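Local atomic coordinates of PHOX (Pseudomonas fluorescens, PDB entry 4ALF), a protein that hydrolyses phosphate monoesters as an alkaline phosphatase of the PhoX family, and carries calcium ions and an oxo-bridged pair of irons. Residues A[64-69]-A[90-95]; A[101-106]-A[222-227]. All blocks are in the same frame, centred on the assembly; numbering follows the deposited sequence.

Contact 1: A[64-69]-A[90-95]. With FEO (mu-oxo-diiron), chain G; EDO (1,2-ethanediol), chain J.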
ATOM      1  N   PHE A  64       6.269  -8.889  15.915  1.00  4.75           N
ATOM      2  CA  PHE A  64       5.479  -8.519  14.759  1.00  4.53           C
ATOM      3  C   PHE A  64       4.938  -7.106  14.973  1.00  4.70           C
ATOM      4  O   PHE A  64       4.417  -6.791  16.054  1.00  4.71           O
ATOM      5  CB  PHE A  64       4.369  -9.556  14.536  1.00  5.07           C
ATOM      6  CG  PHE A  64       3.721  -9.466  13.192  1.00  5.14           C
ATOM      7  CD1 PHE A  64       4.395  -9.897  12.061  1.00  5.82           C
ATOM      8  CD2 PHE A  64       2.440  -9.007  13.061  1.00  5.26           C
ATOM      9  CE1 PHE A  64       3.782  -9.831  10.804  1.00  5.99           C
ATOM     10  CE2 PHE A  64       1.823  -8.907  11.814  1.00  6.37           C
ATOM     11  CZ  PHE A  64       2.507  -9.336  10.685  1.00  6.72           C
ATOM     12  N   GLY A  65       5.052  -6.260  13.940  1.00  4.50           N
ATOM     13  CA  GLY A  65       4.635  -4.870  14.055  1.00  4.22           C
ATOM     14  C   GLY A  65       3.135  -4.708  14.035  1.00  4.27           C
ATOM     15  O   GLY A  65       2.390  -5.685  13.970  1.00  4.26           O
ATOM     16  N   ASP A  66       2.712  -3.465  14.196  1.00  4.84           N
ATOM     17  CA  ASP A  66       1.291  -3.123  14.287  1.00  4.86           C
ATOM     18  C   ASP A  66       0.721  -2.861  12.869  1.00  4.78           C
ATOM     19  O   ASP A  66       1.432  -2.733  11.880  1.00  5.17           O
ATOM     20  CB  ASP A  66       1.124  -1.903  15.200  1.00  6.00           C
ATOM     21  CG  ASP A  66      -0.203  -1.847  15.918  1.00  6.03           C
ATOM     22  OD1 ASP A  66      -1.093  -2.657  15.571  1.00  6.48           O
ATOM     23  OD2 ASP A  66      -0.386  -0.916  16.754  1.00  7.42           O
ATOM     24  N   ASN A  67      -0.599  -2.807  12.781  1.00  4.61           N
ATOM     25  CA  ASN A  67      -1.349  -2.406  11.578  1.00  4.24           C
ATOM     26  C   ASN A  67      -0.752  -2.976  10.301  1.00  4.28           C
ATOM     27  O   ASN A  67      -0.409  -2.241   9.362  1.00  4.34           O
ATOM     28  CB  ASN A  67      -1.524  -0.891  11.565  1.00  4.48           C
ATOM     29  CG  ASN A  67      -2.541  -0.434  12.587  1.00  5.49           C
ATOM     30  OD1 ASN A  67      -3.234  -1.249  13.212  1.00  7.09           O
ATOM     31  ND2 ASN A  67      -2.631   0.851  12.792  1.00  5.65           N
ATOM     32  N   ASN A  68      -0.662  -4.301  10.242  0.50  4.45           N
ATOM     33  CA  ASN A  68      -0.144  -4.956   9.064  0.50  4.70           C
ATOM     34  C   ASN A  68      -0.944  -4.551   7.826  0.50  4.53           C
ATOM     35  O   ASN A  68      -2.158  -4.332   7.863  0.50  5.21           O
ATOM     36  CB  ASN A  68      -0.037  -6.479   9.248  0.50  5.31           C
ATOM     37  CG  ASN A  68      -1.295  -7.102   9.789  0.50  5.66           C
ATOM     38  OD1 ASN A  68      -1.448  -7.272  10.999  0.50  6.42           O
ATOM     39  ND2 ASN A  68      -2.199  -7.472   8.898  0.50  5.89           N
ATOM     40  N   ASP A  69      -0.228  -4.486   6.716  1.00  4.23           N
ATOM     41  CA  ASP A  69      -0.729  -3.869   5.493  1.00  4.50           C
ATOM     42  C   ASP A  69      -0.221  -4.697   4.312  1.00  5.26           C
ATOM     43  O   ASP A  69      -0.460  -5.906   4.271  1.00  5.29           O
ATOM     44  CB  ASP A  69      -0.323  -2.376   5.490  1.00  5.61           C
ATOM     45  CG  ASP A  69      -1.221  -1.507   4.639  1.00  6.28           C
ATOM     46  OD1 ASP A  69      -1.839  -2.007   3.675  1.00  6.90           O
ATOM     47  OD2 ASP A  69      -1.252  -0.295   4.943  1.00  7.14           O
ATOM     48  N   GLU A  90       2.163  -0.538   9.023  1.00  3.96           N
ATOM     49  CA  GLU A  90       2.027   0.834   8.549  1.00  4.14           C
ATOM     50  C   GLU A  90       2.086   1.906   9.631  1.00  4.19           C
ATOM     51  O   GLU A  90       2.716   2.965   9.458  1.00  4.80           O
ATOM     52  CB  GLU A  90       0.736   0.999   7.725  1.00  4.24           C
ATOM     53  CG  GLU A  90       0.676   2.346   7.002  1.00  4.23           C
ATOM     54  CD  GLU A  90      -0.599   2.536   6.244  1.00  4.65           C
ATOM     55  OE1 GLU A  90      -1.688   2.187   6.795  1.00  6.22           O
ATOM     56  OE2 GLU A  90      -0.547   3.126   5.119  1.00  5.27           O
ATOM     57  N   TYR A  91       1.370   1.681  10.742  1.00  4.51           N
ATOM     58  CA  TYR A  91       1.265   2.702  11.784  1.00  5.06           C
ATOM     59  C   TYR A  91       0.838   2.031  13.060  1.00  5.13           C
ATOM     60  O   TYR A  91       0.785   0.796  13.112  1.00  5.98           O
ATOM     61  CB  TYR A  91       0.350   3.871  11.358  1.00  5.04           C
ATOM     62  CG  TYR A  91      -1.136   3.625  11.183  1.00  4.73           C
ATOM     63  CD1 TYR A  91      -1.612   2.972  10.070  1.00  5.43           C
ATOM     64  CD2 TYR A  91      -2.073   4.155  12.071  1.00  5.39           C
ATOM     65  CE1 TYR A  91      -2.965   2.814   9.838  1.00  5.73           C
ATOM     66  CE2 TYR A  91      -3.434   4.017  11.844  1.00  6.38           C
ATOM     67  CZ  TYR A  91      -3.900   3.332  10.734  1.00  6.10           C
ATOM     68  OH  TYR A  91      -5.251   3.196  10.463  1.00  7.44           O
ATOM     69  N   THR A  92       0.485   2.813  14.072  1.00  6.03           N
ATOM     70  CA  THR A  92       0.067   2.207  15.332  1.00  6.89           C
ATOM     71  C   THR A  92      -1.125   2.941  15.919  1.00  7.39           C
ATOM     72  O   THR A  92      -1.475   4.037  15.505  1.00  8.27           O
ATOM     73  CB  THR A  92       1.249   2.106  16.307  1.00  7.93           C
ATOM     74  OG1 THR A  92       0.868   1.359  17.476  1.00  8.05           O
ATOM     75  CG2 THR A  92       1.730   3.454  16.721  1.00  8.70           C
ATOM     76  N   ASN A  93      -1.762   2.295  16.882  1.00  7.29           N
ATOM     77  CA  ASN A  93      -3.005   2.780  17.496  1.00  6.20           C
ATOM     78  C   ASN A  93      -2.665   3.129  18.930  1.00  5.94           C
ATOM     79  O   ASN A  93      -2.533   2.249  19.767  1.00  6.19           O
ATOM     80  CB  ASN A  93      -4.081   1.677  17.397  1.00  7.13           C
ATOM     81  CG  ASN A  93      -4.116   1.045  16.014  1.00  7.15           C
ATOM     82  OD1 ASN A  93      -4.396   1.715  15.007  1.00  7.65           O
ATOM     83  ND2 ASN A  93      -3.791  -0.241  15.942  1.00  9.06           N
ATOM     84  N   TYR A  94      -2.479   4.409  19.221  1.00  5.92           N
ATOM     85  CA  TYR A  94      -2.029   4.818  20.529  1.00  6.64           C
ATOM     86  C   TYR A  94      -2.930   4.353  21.677  1.00  6.88           C
ATOM     87  O   TYR A  94      -2.440   4.067  22.764  1.00  7.31           O
ATOM     88  CB  TYR A  94      -1.861   6.330  20.563  1.00  6.71           C
ATOM     89  CG  TYR A  94      -0.714   6.899  19.737  1.00  6.55           C
ATOM     90  CD1 TYR A  94       0.396   6.136  19.348  1.00  6.92           C
ATOM     91  CD2 TYR A  94      -0.718   8.256  19.419  1.00  7.39           C
ATOM     92  CE1 TYR A  94       1.449   6.708  18.649  1.00  7.50           C
ATOM     93  CE2 TYR A  94       0.325   8.840  18.720  1.00  7.49           C
ATOM     94  CZ  TYR A  94       1.417   8.062  18.332  1.00  7.48           C
ATOM     95  OH  TYR A  94       2.496   8.593  17.636  1.00  7.22           O
ATOM     96  N   ARG A  95      -4.231   4.230  21.420  1.00  6.82           N
ATOM     97  CA  ARG A  95      -5.171   3.775  22.443  1.00  7.30           C
ATOM     98  C   ARG A  95      -4.830   2.374  22.966  1.00  6.84           C
ATOM     99  O   ARG A  95      -5.177   2.027  24.094  1.00  7.49           O
ATOM    100  CB  ARG A  95      -6.615   3.778  21.941  1.00  8.36           C
ATOM    101  CG  ARG A  95      -6.959   2.768  20.865  1.00  9.54           C
ATOM    102  CD  ARG A  95      -8.351   3.001  20.303  1.00 12.49           C
ATOM    103  NE  ARG A  95      -9.397   2.937  21.320  1.00 14.72           N
ATOM    104  CZ  ARG A  95     -10.533   3.641  21.292  1.00 17.83           C
ATOM    105  NH1 ARG A  95     -10.785   4.500  20.319  1.00 19.41           N
ATOM    106  NH2 ARG A  95     -11.416   3.482  22.262  1.00 21.45           N
TER
HETATM  107 FE1  FEO G1593      -1.760   3.304   3.512  1.00  6.22          FE
HETATM  108 FE2  FEO G1593      -3.469   4.975   0.833  1.00  5.22          FE
HETATM  109  O   FEO G1593      -2.921   3.440   1.884  1.00  6.17           O
HETATM  110  C1  EDO J1597      -6.087  -3.105  17.051  0.65  8.21           C
HETATM  111  O1  EDO J1597      -6.468  -1.856  16.412  0.65 12.56           O
HETATM  112  C2  EDO J1597      -4.921  -2.980  18.035  0.65 10.28           C
HETATM  113  O2  EDO J1597      -4.111  -1.876  17.707  0.65 15.46           O
HETATM  114  O   HOH W   1      -2.496  -1.329  18.362  1.00 10.01           O
HETATM  115  O   HOH W   2      -2.925   1.432   3.924  1.00  7.16           O
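T92 and D66 make the shortest hydrogen bond between the two segments: T92 OG1 donates over 2.7 Å to D66 OD2, which accepts on its anti lone pair, the one turned away from OD1. The torsions explain the meeting, since D66 CG (chi1 -151°) and T92 OG1 each stand roughly anti to their own backbone N. Water 1 also donates to D66 OD2.

The amides of N67 and N93 exchange two hydrogen bonds, the side chains coming from opposite directions. N67 ND2 reaches N93 OD1 at 3.0 Å, from above its carbonyl plane (37° out of it), and N93 ND2 returns a bond of 3.0 Å to N67 OD1. With the amide planes 55° apart, the pair is twisted; N67 OD1 has S571 as a further partner. On the backbone, E90 N bonds N67 O at 3.1 Å.

E90 directly follows strand 82-89, which pairs with edge strand 68-75 in a four-stranded antiparallel sheet of this beta-propeller-clan fold, and brings a carboxylate to the diiron site. E90 OE2 binds an iron at 2.0 Å alongside C179 and E194. D69 OD2 lies 3.9 Å from that iron, which would put it in the second shell, and is placed to accept a bond from the iron-bound water 2, which has other acceptors in reach; D69 OD1 bonds T534. D69 OD2 is also 3.1 Å from E90 OE1, two acceptors without a bond, whose repulsion the iron and water probably offset.

Besides its bond to N93, N67 ND2 lies over the centre of one Y91 ring face, 3.2 Å above the plane.

Contact 2: A[101-106]-A[222-227]; sequences GGMPQS and SREINW
M103 and N226 meet through sulfur: N226 ND2 points at M103 SD over 3.3 Å with an N-H...S angle of 157°, a weak hydrogen bond. Two successive turns put the sulfur there. M103 CG lies anti to the carbonyl carbon (chi1 -64°), and the chain bends again at chi2 (-67°), after which the extended last torsion carries the methyl CE past the amide to E224. M103 CE rests 3.2 Å from E224 O and 3.6 Å from E224 CB, so the thioether end lies across the backbone as well as the side chain of that residue. N226 has a similar first torsion, its CG beside its own backbone N, and its side chain crosses that of M103 obliquely. An alanine at M103 would remove both sulfur and methyl, and would probably leave N226 ND2 without this acceptor and open a gap beside E224.

Neither segment is regular helix or strand. Segment 101-106 lies in the loop between helices 94-97 and 107-115, and S106 OG caps the second of these by accepting from D109 N; the partner loop follows helix 211-216. Within the partner loop S222 OG accepts from N226 N at 2.9 Å, fixing the backbone turn from which the amide projects.

P104 continues the contact beside M103. P104 CD approaches I225 O at 3.7 Å, and P104 CG reaches W227 CD1 at 4.1 Å, near the plane of the indole and at its edge. I225 CG2 lies over one face of the indole, offset toward its rim, and the ring meets F234 edge-to-face. Water 3 spans the backbones, donating to P104 O and to N226 O.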
ATOM      1  N   GLY A 101      -2.743   5.071  26.863  1.00  8.62           N
ATOM      2  CA  GLY A 101      -3.702   5.164  25.773  1.00  9.50           C
ATOM      3  C   GLY A 101      -3.743   6.438  24.970  1.00  8.58           C
ATOM      4  O   GLY A 101      -4.685   6.651  24.208  1.00 11.42           O
ATOM      5  N   GLY A 102      -2.733   7.288  25.122  1.00  8.87           N
ATOM      6  CA  GLY A 102      -2.704   8.599  24.478  1.00 10.57           C
ATOM      7  C   GLY A 102      -1.426   8.881  23.707  1.00 10.03           C
ATOM      8  O   GLY A 102      -0.686   7.970  23.317  1.00  8.59           O
ATOM      9  N   MET A 103      -1.142  10.158  23.507  1.00 10.26           N
ATOM     10  CA  MET A 103       0.045  10.569  22.762  1.00  9.73           C
ATOM     11  C   MET A 103       1.319  10.178  23.484  1.00  8.22           C
ATOM     12  O   MET A 103       1.351  10.054  24.706  1.00  8.79           O
ATOM     13  CB  MET A 103       0.064  12.098  22.630  1.00 13.04           C
ATOM     14  CG  MET A 103      -1.086  12.666  21.830  1.00 13.54           C
ATOM     15  SD  MET A 103      -0.911  12.145  20.126  1.00 14.47           S
ATOM     16  CE  MET A 103      -2.423  12.785  19.425  1.00 18.45           C
ATOM     17  N   PRO A 104       2.415   9.990  22.727  1.00  8.02           N
ATOM     18  CA  PRO A 104       3.699   9.652  23.351  1.00  7.44           C
ATOM     19  C   PRO A 104       4.075  10.654  24.442  1.00  7.33           C
ATOM     20  O   PRO A 104       3.865  11.855  24.287  1.00  8.78           O
ATOM     21  CB  PRO A 104       4.678   9.722  22.184  1.00  8.01           C
ATOM     22  CG  PRO A 104       3.873   9.413  20.983  1.00  8.38           C
ATOM     23  CD  PRO A 104       2.484   9.910  21.260  1.00  8.22           C
ATOM     24  N   GLN A 105       4.634  10.145  25.530  1.00  6.89           N
ATOM     25  CA  GLN A 105       4.999  10.932  26.712  1.00  8.26           C
ATOM     26  C   GLN A 105       6.496  11.003  26.957  1.00  8.58           C
ATOM     27  O   GLN A 105       6.938  11.552  27.968  1.00  9.78           O
ATOM     28  CB  GLN A 105       4.320  10.346  27.968  1.00  9.61           C
ATOM     29  CG  GLN A 105       2.818  10.501  27.925  1.00 11.64           C
ATOM     30  CD  GLN A 105       2.095   9.971  29.171  1.00 14.01           C
ATOM     31  OE1 GLN A 105       2.711   9.467  30.110  1.00 16.61           O
ATOM     32  NE2 GLN A 105       0.771  10.086  29.170  1.00 15.44           N
ATOM     33  N   SER A 106       7.287  10.400  26.062  1.00  7.47           N
ATOM     34  CA  SER A 106       8.712  10.223  26.312  1.00  6.71           C
ATOM     35  C   SER A 106       9.433   9.727  25.070  1.00  6.71           C
ATOM     36  O   SER A 106       8.816   9.286  24.098  1.00  7.06           O
ATOM     37  CB  SER A 106       8.917   9.170  27.390  1.00  7.66           C
ATOM     38  OG  SER A 106       8.540   7.907  26.896  1.00  8.39           O
ATOM     39  N   SER A 222       2.381  18.240  13.448  1.00  8.43           N
ATOM     40  CA  SER A 222       2.257  16.820  13.007  1.00  7.93           C
ATOM     41  C   SER A 222       0.795  16.420  12.919  1.00  9.32           C
ATOM     42  O   SER A 222      -0.079  17.139  13.427  1.00 11.93           O
ATOM     43  CB  SER A 222       3.056  15.820  13.878  1.00  7.98           C
ATOM     44  OG  SER A 222       2.310  15.343  14.986  1.00  8.54           O
ATOM     45  N   ARG A 223       0.503  15.263  12.321  1.00  8.20           N
ATOM     46  CA  ARG A 223      -0.890  14.820  12.188  1.00 10.10           C
ATOM     47  C   ARG A 223      -1.202  13.867  13.358  1.00 10.57           C
ATOM     48  O   ARG A 223      -1.405  12.658  13.167  1.00 12.15           O
ATOM     49  CB  ARG A 223      -1.144  14.163  10.831  1.00 12.37           C
ATOM     50  CG  ARG A 223      -2.628  14.074  10.502  1.00 17.25           C
ATOM     51  CD  ARG A 223      -2.916  13.469   9.132  1.00 24.10           C
ATOM     52  NE  ARG A 223      -2.286  14.194   8.027  1.00 28.73           N
ATOM     53  CZ  ARG A 223      -2.779  15.283   7.432  1.00 35.36           C
ATOM     54  NH1 ARG A 223      -3.937  15.819   7.820  1.00 43.33           N
ATOM     55  NH2 ARG A 223      -2.098  15.842   6.432  1.00 40.92           N
ATOM     56  N   GLU A 224      -1.193  14.442  14.564  0.50  9.87           N
ATOM     57  CA  GLU A 224      -1.474  13.750  15.831  0.50 11.84           C
ATOM     58  C   GLU A 224      -0.495  12.623  16.143  0.50 10.86           C
ATOM     59  O   GLU A 224      -0.788  11.730  16.924  0.50 10.82           O
ATOM     60  CB  GLU A 224      -2.924  13.240  15.863  0.50 13.66           C
ATOM     61  CG  GLU A 224      -3.981  14.336  15.964  0.50 15.61           C
ATOM     62  CD  GLU A 224      -5.383  13.825  15.693  0.50 21.71           C
ATOM     63  OE1 GLU A 224      -5.537  12.857  14.909  0.50 26.43           O
ATOM     64  OE2 GLU A 224      -6.337  14.400  16.262  0.50 29.05           O
ATOM     65  N   ILE A 225       0.686  12.694  15.548  1.00  9.86           N
ATOM     66  CA  ILE A 225       1.727  11.707  15.782  1.00  9.13           C
ATOM     67  C   ILE A 225       2.616  12.098  16.971  1.00  7.93           C
ATOM     68  O   ILE A 225       2.842  11.299  17.893  1.00  7.84           O
ATOM     69  CB  ILE A 225       2.558  11.508  14.520  1.00  8.96           C
ATOM     70  CG1 ILE A 225       1.669  11.021  13.366  1.00  9.30           C
ATOM     71  CG2 ILE A 225       3.672  10.525  14.804  1.00  8.09           C
ATOM     72  CD1 ILE A 225       0.869   9.753  13.597  1.00 10.86           C
ATOM     73  N   ASN A 226       3.109  13.338  16.971  1.00  7.90           N
ATOM     74  CA  ASN A 226       3.792  13.945  18.127  1.00  8.89           C
ATOM     75  C   ASN A 226       5.020  13.165  18.620  1.00  8.25           C
ATOM     76  O   ASN A 226       5.206  12.902  19.820  1.00  9.38           O
ATOM     77  CB  ASN A 226       2.743  14.268  19.218  1.00 11.16           C
ATOM     78  CG  ASN A 226       1.659  15.213  18.695  1.00 13.52           C
ATOM     79  OD1 ASN A 226       1.963  16.183  18.031  1.00 14.93           O
ATOM     80  ND2 ASN A 226       0.395  14.916  18.976  1.00 16.38           N
ATOM     81  N   TRP A 227       5.878  12.843  17.645  1.00  7.08           N
ATOM     82  CA  TRP A 227       7.206  12.297  17.936  1.00  6.51           C
ATOM     83  C   TRP A 227       8.228  13.389  18.168  1.00  6.57           C
ATOM     84  O   TRP A 227       9.151  13.226  18.981  1.00  8.42           O
ATOM     85  CB  TRP A 227       7.688  11.418  16.803  1.00  7.09           C
ATOM     86  CG  TRP A 227       6.872  10.180  16.592  1.00  6.39           C
ATOM     87  CD1 TRP A 227       5.898   9.636  17.422  1.00  6.10           C
ATOM     88  CD2 TRP A 227       6.975   9.281  15.466  1.00  6.15           C
ATOM     89  NE1 TRP A 227       5.403   8.485  16.885  1.00  6.34           N
ATOM     90  CE2 TRP A 227       6.003   8.214  15.690  1.00  6.02           C
ATOM     91  CE3 TRP A 227       7.723   9.284  14.292  1.00  6.62           C
ATOM     92  CZ2 TRP A 227       5.801   7.198  14.761  1.00  7.04           C
ATOM     93  CZ3 TRP A 227       7.524   8.260  13.368  1.00  6.11           C
ATOM     94  CH2 TRP A 227       6.589   7.228  13.596  1.00  7.52           C
TER
HETATM   95  O   HOH W   3       3.380  13.350  22.090  1.00 14.96           O

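How the contacts relate
Contact 1 is the more buried (four of seven touching residues buried and none exposed, against two of six and one in contact 2); their centres lie about 14 and 23 Å from the chain centre. The 64-69/90-95 contact (351 Å²) rests on hydrogen bonds of carboxylate and side-chain amide groups that lead to a metal site, whereas 101-106/222-227 (216 Å²) joins two loops away from the metals by thioether and proline packing, with a single weak direct hydrogen bond. Y94 links them: its OH probably donates to I225 O at 2.7 Å and its ring atom CE2 packs on P104 CD at 3.5 Å, so the helix that begins at the end of segment 90-95 lies against both loops.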